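Local coordinates for BtGH115A (PDB 5BY3), which probably hydrolyses glycosidic bonds as a family GH115 4-O-methyl-alpha-glucuronidase with specificity for decorated arabinogalactans, at residues A[280-294]-A[318-330]. Sequence-based numbering, arbitrary orientation.
Sequences VKEVAGQEILYTLGM and VFVDQRGLLEKYV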
ATOM      1  N   VAL A 280     -10.578 -23.887  13.174  1.00 52.65           N
ATOM      2  CA  VAL A 280      -9.371 -24.675  12.927  1.00 55.31           C
ATOM      3  C   VAL A 280      -9.702 -26.087  12.394  1.00 63.91           C
ATOM      4  O   VAL A 280      -8.998 -26.572  11.526  1.00 69.44           O
ATOM      5  CB  VAL A 280      -8.506 -24.755  14.187  1.00 56.07           C
ATOM      6  CG1 VAL A 280      -7.132 -25.342  13.898  1.00 55.78           C
ATOM      7  CG2 VAL A 280      -8.363 -23.381  14.811  1.00 53.55           C
ATOM      8  N   LYS A 281     -10.783 -26.706  12.895  1.00 70.87           N
ATOM      9  CA  LYS A 281     -11.283 -27.998  12.418  1.00 74.11           C
ATOM     10  C   LYS A 281     -11.617 -27.985  10.928  1.00 71.83           C
ATOM     11  O   LYS A 281     -11.155 -28.856  10.188  1.00 74.05           O
ATOM     12  CB  LYS A 281     -12.526 -28.453  13.202  1.00 80.03           C
ATOM     13  CG  LYS A 281     -12.263 -29.134  14.531  1.00 84.72           C
ATOM     14  CD  LYS A 281     -13.453 -30.000  14.930  1.00 86.12           C
ATOM     15  CE  LYS A 281     -13.379 -30.400  16.400  1.00 91.76           C
ATOM     16  NZ  LYS A 281     -14.550 -31.199  16.879  1.00 83.86           N
ATOM     17  N   GLU A 282     -12.399 -27.004  10.482  1.00 71.17           N
ATOM     18  CA  GLU A 282     -12.912 -27.010   9.094  1.00 74.30           C
ATOM     19  C   GLU A 282     -11.914 -26.533   8.012  1.00 74.20           C
ATOM     20  O   GLU A 282     -12.197 -26.619   6.807  1.00 80.57           O
ATOM     21  CB  GLU A 282     -14.224 -26.228   9.014  1.00 68.74           C
ATOM     22  CG  GLU A 282     -14.062 -24.745   9.274  1.00 75.32           C
ATOM     23  CD  GLU A 282     -15.346 -23.957   9.084  1.00 80.02           C
ATOM     24  OE1 GLU A 282     -16.416 -24.557   8.821  1.00 75.80           O
ATOM     25  OE2 GLU A 282     -15.276 -22.719   9.205  1.00 74.63           O
ATOM     26  N   VAL A 283     -10.742 -26.081   8.458  1.00 64.37           N
ATOM     27  CA  VAL A 283      -9.815 -25.279   7.674  1.00 52.42           C
ATOM     28  C   VAL A 283      -8.368 -25.819   7.761  1.00 58.84           C
ATOM     29  O   VAL A 283      -7.458 -25.236   7.179  1.00 71.64           O
ATOM     30  CB  VAL A 283      -9.996 -23.778   8.121  1.00 53.25           C
ATOM     31  CG1 VAL A 283      -8.770 -23.113   8.744  1.00 46.46           C
ATOM     32  CG2 VAL A 283     -10.667 -22.934   7.047  1.00 51.00           C
ATOM     33  N   ALA A 284      -8.169 -26.947   8.455  1.00 59.72           N
ATOM     34  CA  ALA A 284      -6.827 -27.530   8.751  1.00 61.80           C
ATOM     35  C   ALA A 284      -5.993 -28.119   7.573  1.00 67.94           C
ATOM     36  O   ALA A 284      -4.752 -28.182   7.642  1.00 63.77           O
ATOM     37  CB  ALA A 284      -6.946 -28.562   9.870  1.00 56.77           C
ATOM     38  N   GLY A 285      -6.665 -28.583   6.521  1.00 69.13           N
ATOM     39  CA  GLY A 285      -5.970 -29.074   5.329  1.00 76.20           C
ATOM     40  C   GLY A 285      -6.072 -28.041   4.230  1.00 81.44           C
ATOM     41  O   GLY A 285      -6.626 -28.302   3.154  1.00 76.46           O
ATOM     42  N   GLN A 286      -5.557 -26.849   4.524  1.00 81.19           N
ATOM     43  CA  GLN A 286      -5.755 -25.689   3.672  1.00 73.46           C
ATOM     44  C   GLN A 286      -4.676 -24.657   3.945  1.00 71.87           C
ATOM     45  O   GLN A 286      -4.161 -24.566   5.057  1.00 73.48           O
ATOM     46  CB  GLN A 286      -7.149 -25.101   3.891  1.00 66.70           C
ATOM     47  CG  GLN A 286      -7.615 -24.140   2.813  1.00 66.79           C
ATOM     48  CD  GLN A 286      -9.133 -24.030   2.699  1.00 71.01           C
ATOM     49  OE1 GLN A 286      -9.902 -24.674   3.427  1.00 72.30           O
ATOM     50  NE2 GLN A 286      -9.569 -23.215   1.762  1.00 72.42           N
ATOM     51  N   GLU A 287      -4.336 -23.909   2.902  1.00 68.01           N
ATOM     52  CA  GLU A 287      -3.361 -22.837   2.960  1.00 65.22           C
ATOM     53  C   GLU A 287      -3.922 -21.641   3.737  1.00 65.81           C
ATOM     54  O   GLU A 287      -4.776 -20.870   3.235  1.00 62.09           O
ATOM     55  CB  GLU A 287      -2.912 -22.461   1.549  1.00 72.14           C
ATOM     56  CG  GLU A 287      -2.358 -23.656   0.761  1.00 76.18           C
ATOM     57  CD  GLU A 287      -2.428 -23.467  -0.746  1.00 75.92           C
ATOM     58  OE1 GLU A 287      -3.546 -23.271  -1.297  1.00 78.21           O
ATOM     59  OE2 GLU A 287      -1.355 -23.526  -1.379  1.00 71.81           O
ATOM     60  N   ILE A 288      -3.444 -21.551   4.985  1.00 58.38           N
ATOM     61  CA  ILE A 288      -3.874 -20.583   5.991  1.00 49.98           C
ATOM     62  C   ILE A 288      -2.631 -20.077   6.668  1.00 49.84           C
ATOM     63  O   ILE A 288      -1.696 -20.858   6.897  1.00 46.61           O
ATOM     64  CB  ILE A 288      -4.743 -21.246   7.101  1.00 48.66           C
ATOM     65  CG1 ILE A 288      -5.952 -22.002   6.510  1.00 43.30           C
ATOM     66  CG2 ILE A 288      -5.108 -20.236   8.206  1.00 43.64           C
ATOM     67  CD1 ILE A 288      -6.946 -21.109   5.788  1.00 40.95           C
ATOM     68  N   LEU A 289      -2.620 -18.771   6.949  1.00 50.55           N
ATOM     69  CA  LEU A 289      -1.662 -18.160   7.854  1.00 51.67           C
ATOM     70  C   LEU A 289      -2.411 -17.781   9.118  1.00 54.84           C
ATOM     71  O   LEU A 289      -3.356 -16.970   9.062  1.00 45.18           O
ATOM     72  CB  LEU A 289      -0.988 -16.929   7.249  1.00 49.10           C
ATOM     73  CG  LEU A 289      -0.204 -17.098   5.942  1.00 54.48           C
ATOM     74  CD1 LEU A 289       0.160 -15.700   5.465  1.00 59.77           C
ATOM     75  CD2 LEU A 289       1.039 -17.989   6.009  1.00 50.76           C
ATOM     76  N   TYR A 290      -1.987 -18.389  10.238  1.00 53.93           N
ATOM     77  CA  TYR A 290      -2.710 -18.294  11.516  1.00 50.44           C
ATOM     78  C   TYR A 290      -2.185 -17.110  12.262  1.00 52.50           C
ATOM     79  O   TYR A 290      -0.980 -17.079  12.612  1.00 52.25           O
ATOM     80  CB  TYR A 290      -2.543 -19.586  12.339  1.00 50.21           C
ATOM     81  CG  TYR A 290      -3.284 -20.740  11.725  1.00 51.23           C
ATOM     82  CD1 TYR A 290      -4.634 -20.948  12.026  1.00 49.17           C
ATOM     83  CD2 TYR A 290      -2.676 -21.585  10.773  1.00 50.02           C
ATOM     84  CE1 TYR A 290      -5.340 -21.970  11.449  1.00 41.92           C
ATOM     85  CE2 TYR A 290      -3.402 -22.633  10.190  1.00 42.46           C
ATOM     86  CZ  TYR A 290      -4.726 -22.794  10.532  1.00 42.91           C
ATOM     87  OH  TYR A 290      -5.504 -23.780   9.981  1.00 48.16           O
ATOM     88  N   THR A 291      -3.058 -16.115  12.456  1.00 45.24           N
ATOM     89  CA  THR A 291      -2.704 -14.980  13.308  1.00 46.17           C
ATOM     90  C   THR A 291      -2.811 -15.431  14.780  1.00 44.88           C
ATOM     91  O   THR A 291      -3.813 -16.017  15.168  1.00 36.37           O
ATOM     92  CB  THR A 291      -3.582 -13.729  13.019  1.00 44.73           C
ATOM     93  OG1 THR A 291      -3.110 -13.082  11.831  1.00 54.17           O
ATOM     94  CG2 THR A 291      -3.485 -12.705  14.125  1.00 46.39           C
ATOM     95  N   LEU A 292      -1.784 -15.154  15.585  1.00 41.68           N
ATOM     96  CA  LEU A 292      -1.827 -15.510  17.002  1.00 44.55           C
ATOM     97  C   LEU A 292      -2.225 -14.327  17.866  1.00 49.24           C
ATOM     98  O   LEU A 292      -2.206 -13.182  17.398  1.00 48.60           O
ATOM     99  CB  LEU A 292      -0.498 -16.099  17.461  1.00 42.77           C
ATOM    100  CG  LEU A 292      -0.108 -17.473  16.924  1.00 45.67           C
ATOM    101  CD1 LEU A 292       0.998 -18.038  17.805  1.00 47.69           C
ATOM    102  CD2 LEU A 292      -1.293 -18.425  16.865  1.00 42.12           C
ATOM    103  N   GLY A 293      -2.586 -14.611  19.121  1.00 49.64           N
ATOM    104  CA  GLY A 293      -2.842 -13.571  20.110  1.00 45.58           C
ATOM    105  C   GLY A 293      -4.304 -13.237  20.258  1.00 48.10           C
ATOM    106  O   GLY A 293      -5.166 -14.008  19.858  1.00 43.89           O
HETATM  107  N   MSE A 294      -4.564 -12.070  20.843  1.00 58.21           N
HETATM  108  CA  MSE A 294      -5.921 -11.604  21.167  1.00 65.33           C
HETATM  109  C   MSE A 294      -5.933 -10.098  21.366  1.00 68.78           C
HETATM  110  O   MSE A 294      -5.079  -9.532  22.071  1.00 62.95           O
HETATM  111  CB  MSE A 294      -6.481 -12.294  22.420  1.00 55.42           C
HETATM  112  CG  MSE A 294      -8.002 -12.255  22.363  1.00 59.35           C
HETATM  113 SE   MSE A 294      -8.752 -13.433  23.749  1.00 62.28          SE
HETATM  114  CE  MSE A 294     -10.688 -13.132  23.629  1.00 63.88           C
ATOM    115  N   VAL A 318      -2.874 -17.588  26.041  1.00 54.23           N
ATOM    116  CA  VAL A 318      -3.521 -17.659  24.741  1.00 52.39           C
ATOM    117  C   VAL A 318      -2.641 -18.387  23.718  1.00 49.25           C
ATOM    118  O   VAL A 318      -3.122 -19.264  23.023  1.00 46.11           O
ATOM    119  CB  VAL A 318      -3.944 -16.236  24.289  1.00 53.28           C
ATOM    120  CG1 VAL A 318      -4.045 -16.101  22.781  1.00 45.41           C
ATOM    121  CG2 VAL A 318      -5.248 -15.859  24.967  1.00 47.75           C
ATOM    122  N   PHE A 319      -1.358 -18.041  23.638  1.00 49.99           N
ATOM    123  CA  PHE A 319      -0.445 -18.726  22.704  1.00 54.53           C
ATOM    124  C   PHE A 319      -0.473 -20.247  22.893  1.00 57.53           C
ATOM    125  O   PHE A 319      -0.639 -21.005  21.924  1.00 61.16           O
ATOM    126  CB  PHE A 319       0.990 -18.246  22.886  1.00 54.63           C
ATOM    127  CG  PHE A 319       1.227 -16.815  22.509  1.00 55.06           C
ATOM    128  CD1 PHE A 319       0.347 -16.114  21.666  1.00 54.75           C
ATOM    129  CD2 PHE A 319       2.392 -16.185  22.932  1.00 54.78           C
ATOM    130  CE1 PHE A 319       0.607 -14.805  21.292  1.00 52.57           C
ATOM    131  CE2 PHE A 319       2.658 -14.859  22.566  1.00 65.66           C
ATOM    132  CZ  PHE A 319       1.766 -14.174  21.731  1.00 59.54           C
ATOM    133  N   VAL A 320      -0.357 -20.666  24.154  1.00 55.47           N
ATOM    134  CA  VAL A 320      -0.207 -22.074  24.515  1.00 58.50           C
ATOM    135  C   VAL A 320      -1.409 -22.880  24.049  1.00 52.94           C
ATOM    136  O   VAL A 320      -1.236 -23.966  23.496  1.00 64.07           O
ATOM    137  CB  VAL A 320       0.135 -22.260  26.034  1.00 62.97           C
ATOM    138  CG1 VAL A 320       0.125 -23.722  26.438  1.00 60.43           C
ATOM    139  CG2 VAL A 320       1.502 -21.653  26.374  1.00 58.75           C
ATOM    140  N   ASP A 321      -2.610 -22.323  24.198  1.00 56.29           N
ATOM    141  CA  ASP A 321      -3.836 -23.006  23.743  1.00 56.19           C
ATOM    142  C   ASP A 321      -4.037 -22.931  22.245  1.00 53.79           C
ATOM    143  O   ASP A 321      -4.600 -23.869  21.640  1.00 54.09           O
ATOM    144  CB  ASP A 321      -5.104 -22.434  24.380  1.00 65.49           C
ATOM    145  CG  ASP A 321      -5.037 -22.322  25.895  1.00 68.98           C
ATOM    146  OD1 ASP A 321      -3.929 -22.382  26.487  1.00 75.56           O
ATOM    147  OD2 ASP A 321      -6.133 -22.134  26.482  1.00 62.68           O
ATOM    148  N   GLN A 322      -3.632 -21.802  21.660  1.00 45.30           N
ATOM    149  CA  GLN A 322      -3.785 -21.580  20.224  1.00 47.42           C
ATOM    150  C   GLN A 322      -2.876 -22.503  19.416  1.00 44.45           C
ATOM    151  O   GLN A 322      -3.344 -23.165  18.501  1.00 46.56           O
ATOM    152  CB  GLN A 322      -3.536 -20.121  19.852  1.00 45.92           C
ATOM    153  CG  GLN A 322      -4.716 -19.219  20.168  1.00 43.31           C
ATOM    154  CD  GLN A 322      -4.425 -17.759  19.847  1.00 44.23           C
ATOM    155  OE1 GLN A 322      -3.270 -17.331  19.746  1.00 38.95           O
ATOM    156  NE2 GLN A 322      -5.483 -16.984  19.688  1.00 42.97           N
ATOM    157  N   ARG A 323      -1.597 -22.556  19.777  1.00 45.42           N
ATOM    158  CA  ARG A 323      -0.669 -23.556  19.237  1.00 51.29           C
ATOM    159  C   ARG A 323      -1.121 -25.009  19.558  1.00 60.69           C
ATOM    160  O   ARG A 323      -0.940 -25.926  18.743  1.00 63.98           O
ATOM    161  CB  ARG A 323       0.763 -23.263  19.702  1.00 47.31           C
ATOM    162  CG  ARG A 323       1.324 -22.016  19.039  1.00 46.54           C
ATOM    163  CD  ARG A 323       2.465 -21.328  19.756  1.00 47.95           C
ATOM    164  NE  ARG A 323       3.760 -22.025  19.639  1.00 57.57           N
ATOM    165  CZ  ARG A 323       4.478 -22.194  18.523  1.00 59.29           C
ATOM    166  NH1 ARG A 323       4.065 -21.735  17.346  1.00 63.80           N
ATOM    167  NH2 ARG A 323       5.627 -22.840  18.581  1.00 58.69           N
ATOM    168  N   GLY A 324      -1.739 -25.186  20.729  1.00 61.44           N
ATOM    169  CA  GLY A 324      -2.445 -26.407  21.079  1.00 55.82           C
ATOM    170  C   GLY A 324      -3.376 -26.924  20.008  1.00 54.93           C
ATOM    171  O   GLY A 324      -3.284 -28.094  19.635  1.00 62.02           O
ATOM    172  N   LEU A 325      -4.276 -26.082  19.508  1.00 52.46           N
ATOM    173  CA  LEU A 325      -5.253 -26.534  18.490  1.00 57.45           C
ATOM    174  C   LEU A 325      -4.576 -26.897  17.166  1.00 60.54           C
ATOM    175  O   LEU A 325      -5.035 -27.778  16.425  1.00 66.10           O
ATOM    176  CB  LEU A 325      -6.288 -25.451  18.192  1.00 53.55           C
ATOM    177  CG  LEU A 325      -7.295 -25.105  19.268  1.00 55.69           C
ATOM    178  CD1 LEU A 325      -7.617 -23.593  19.286  1.00 51.39           C
ATOM    179  CD2 LEU A 325      -8.515 -25.963  19.034  1.00 49.26           C
ATOM    180  N   LEU A 326      -3.509 -26.162  16.878  1.00 55.83           N
ATOM    181  CA  LEU A 326      -2.697 -26.347  15.699  1.00 54.43           C
ATOM    182  C   LEU A 326      -1.966 -27.693  15.744  1.00 56.71           C
ATOM    183  O   LEU A 326      -2.076 -28.458  14.758  1.00 52.34           O
ATOM    184  CB  LEU A 326      -1.749 -25.146  15.519  1.00 50.77           C
ATOM    185  CG  LEU A 326      -2.391 -23.754  15.234  1.00 47.61           C
ATOM    186  CD1 LEU A 326      -1.307 -22.740  14.934  1.00 44.32           C
ATOM    187  CD2 LEU A 326      -3.426 -23.763  14.112  1.00 43.14           C
ATOM    188  N   GLU A 327      -1.271 -27.979  16.873  1.00 53.93           N
ATOM    189  CA  GLU A 327      -0.796 -29.356  17.241  1.00 55.06           C
ATOM    190  C   GLU A 327      -1.827 -30.460  16.963  1.00 55.60           C
ATOM    191  O   GLU A 327      -1.564 -31.368  16.174  1.00 60.29           O
ATOM    192  CB  GLU A 327      -0.323 -29.471  18.691  1.00 54.46           C
ATOM    193  CG  GLU A 327       0.914 -28.651  19.024  1.00 64.74           C
ATOM    194  CD  GLU A 327       1.787 -29.226  20.136  1.00 73.38           C
ATOM    195  OE1 GLU A 327       1.632 -30.421  20.492  1.00 81.12           O
ATOM    196  OE2 GLU A 327       2.666 -28.478  20.632  1.00 69.96           O
ATOM    197  N   LYS A 328      -3.004 -30.330  17.563  1.00 52.69           N
ATOM    198  CA  LYS A 328      -4.088 -31.302  17.453  1.00 58.78           C
ATOM    199  C   LYS A 328      -4.807 -31.450  16.077  1.00 61.85           C
ATOM    200  O   LYS A 328      -5.151 -32.574  15.718  1.00 68.92           O
ATOM    201  CB  LYS A 328      -5.087 -31.064  18.615  1.00 59.88           C
ATOM    202  CG  LYS A 328      -6.388 -31.861  18.622  1.00 54.76           C
ATOM    203  CD  LYS A 328      -7.091 -31.540  19.925  1.00 67.69           C
ATOM    204  CE  LYS A 328      -8.274 -32.445  20.217  1.00 76.32           C
ATOM    205  NZ  LYS A 328      -8.639 -32.293  21.651  1.00 74.25           N
ATOM    206  N   TYR A 329      -5.046 -30.370  15.321  1.00 58.32           N
ATOM    207  CA  TYR A 329      -5.733 -30.520  14.005  1.00 59.13           C
ATOM    208  C   TYR A 329      -4.930 -30.211  12.728  1.00 62.80           C
ATOM    209  O   TYR A 329      -5.369 -30.578  11.619  1.00 53.57           O
ATOM    210  CB  TYR A 329      -7.076 -29.770  13.934  1.00 57.14           C
ATOM    211  CG  TYR A 329      -7.999 -30.047  15.066  1.00 67.83           C
ATOM    212  CD1 TYR A 329      -8.905 -31.113  15.015  1.00 72.16           C
ATOM    213  CD2 TYR A 329      -7.976 -29.247  16.209  1.00 72.90           C
ATOM    214  CE1 TYR A 329      -9.761 -31.382  16.083  1.00 72.17           C
ATOM    215  CE2 TYR A 329      -8.826 -29.503  17.278  1.00 77.46           C
ATOM    216  CZ  TYR A 329      -9.714 -30.570  17.213  1.00 73.03           C
ATOM    217  OH  TYR A 329     -10.551 -30.805  18.282  1.00 74.27           O
ATOM    218  N   VAL A 330      -3.794 -29.519  12.845  1.00 60.67           N
ATOM    219  CA  VAL A 330      -3.089 -29.106  11.616  1.00 61.03           C
ATOM    220  C   VAL A 330      -1.797 -29.896  11.430  1.00 63.39           C
ATOM    221  O   VAL A 330      -1.616 -30.535  10.388  1.00 66.79           O
ATOM    222  CB  VAL A 330      -2.867 -27.555  11.457  1.00 62.95           C
ATOM    223  CG1 VAL A 330      -2.358 -27.206  10.058  1.00 59.70           C
ATOM    224  CG2 VAL A 330      -4.142 -26.754  11.727  1.00 57.59           C
TER
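Gln322, on helix 308-329, reaches the backbone of Gly293, in the segment that carries strand 290-291, joining a strand of the parallel eight-stranded TIM-barrel sheet to the helix that follows it. The side chain runs extended beyond CG (chi2 177°), and its amide grips both polar atoms of the glycine. Gln322 OE1 accepts Gly293 N at 2.9 Å on a lone pair, in the carbonyl plane and nearly straight (167°), while Gln322 NE2 donates to Gly293 O at 3.0 Å, tilted from that carbonyl's plane. A leucine here would probably leave the buried N and O of Gly293 without these mates and let the loop shift. Phe319 turns its ring edge to the same glycine, and Leu292 lies alongside the Gln322 chain. Farther along, Leu326 CD2 sits over the centre of the Tyr290 ring, 3.6 Å from its centroid; Ile288 CG2 covers the opposite face. Val280 CG1, anti to its backbone nitrogen (chi1 -169°), packs against Leu326 CD2 and Val330 CG2. Beyond Val280, the Tyr329 hydroxyl is hydrogen-bonded to Glu277 OE1 on helix 265-283, and Lys281 CG lies over one face of the Tyr329 ring, 3.9 Å from its centroid.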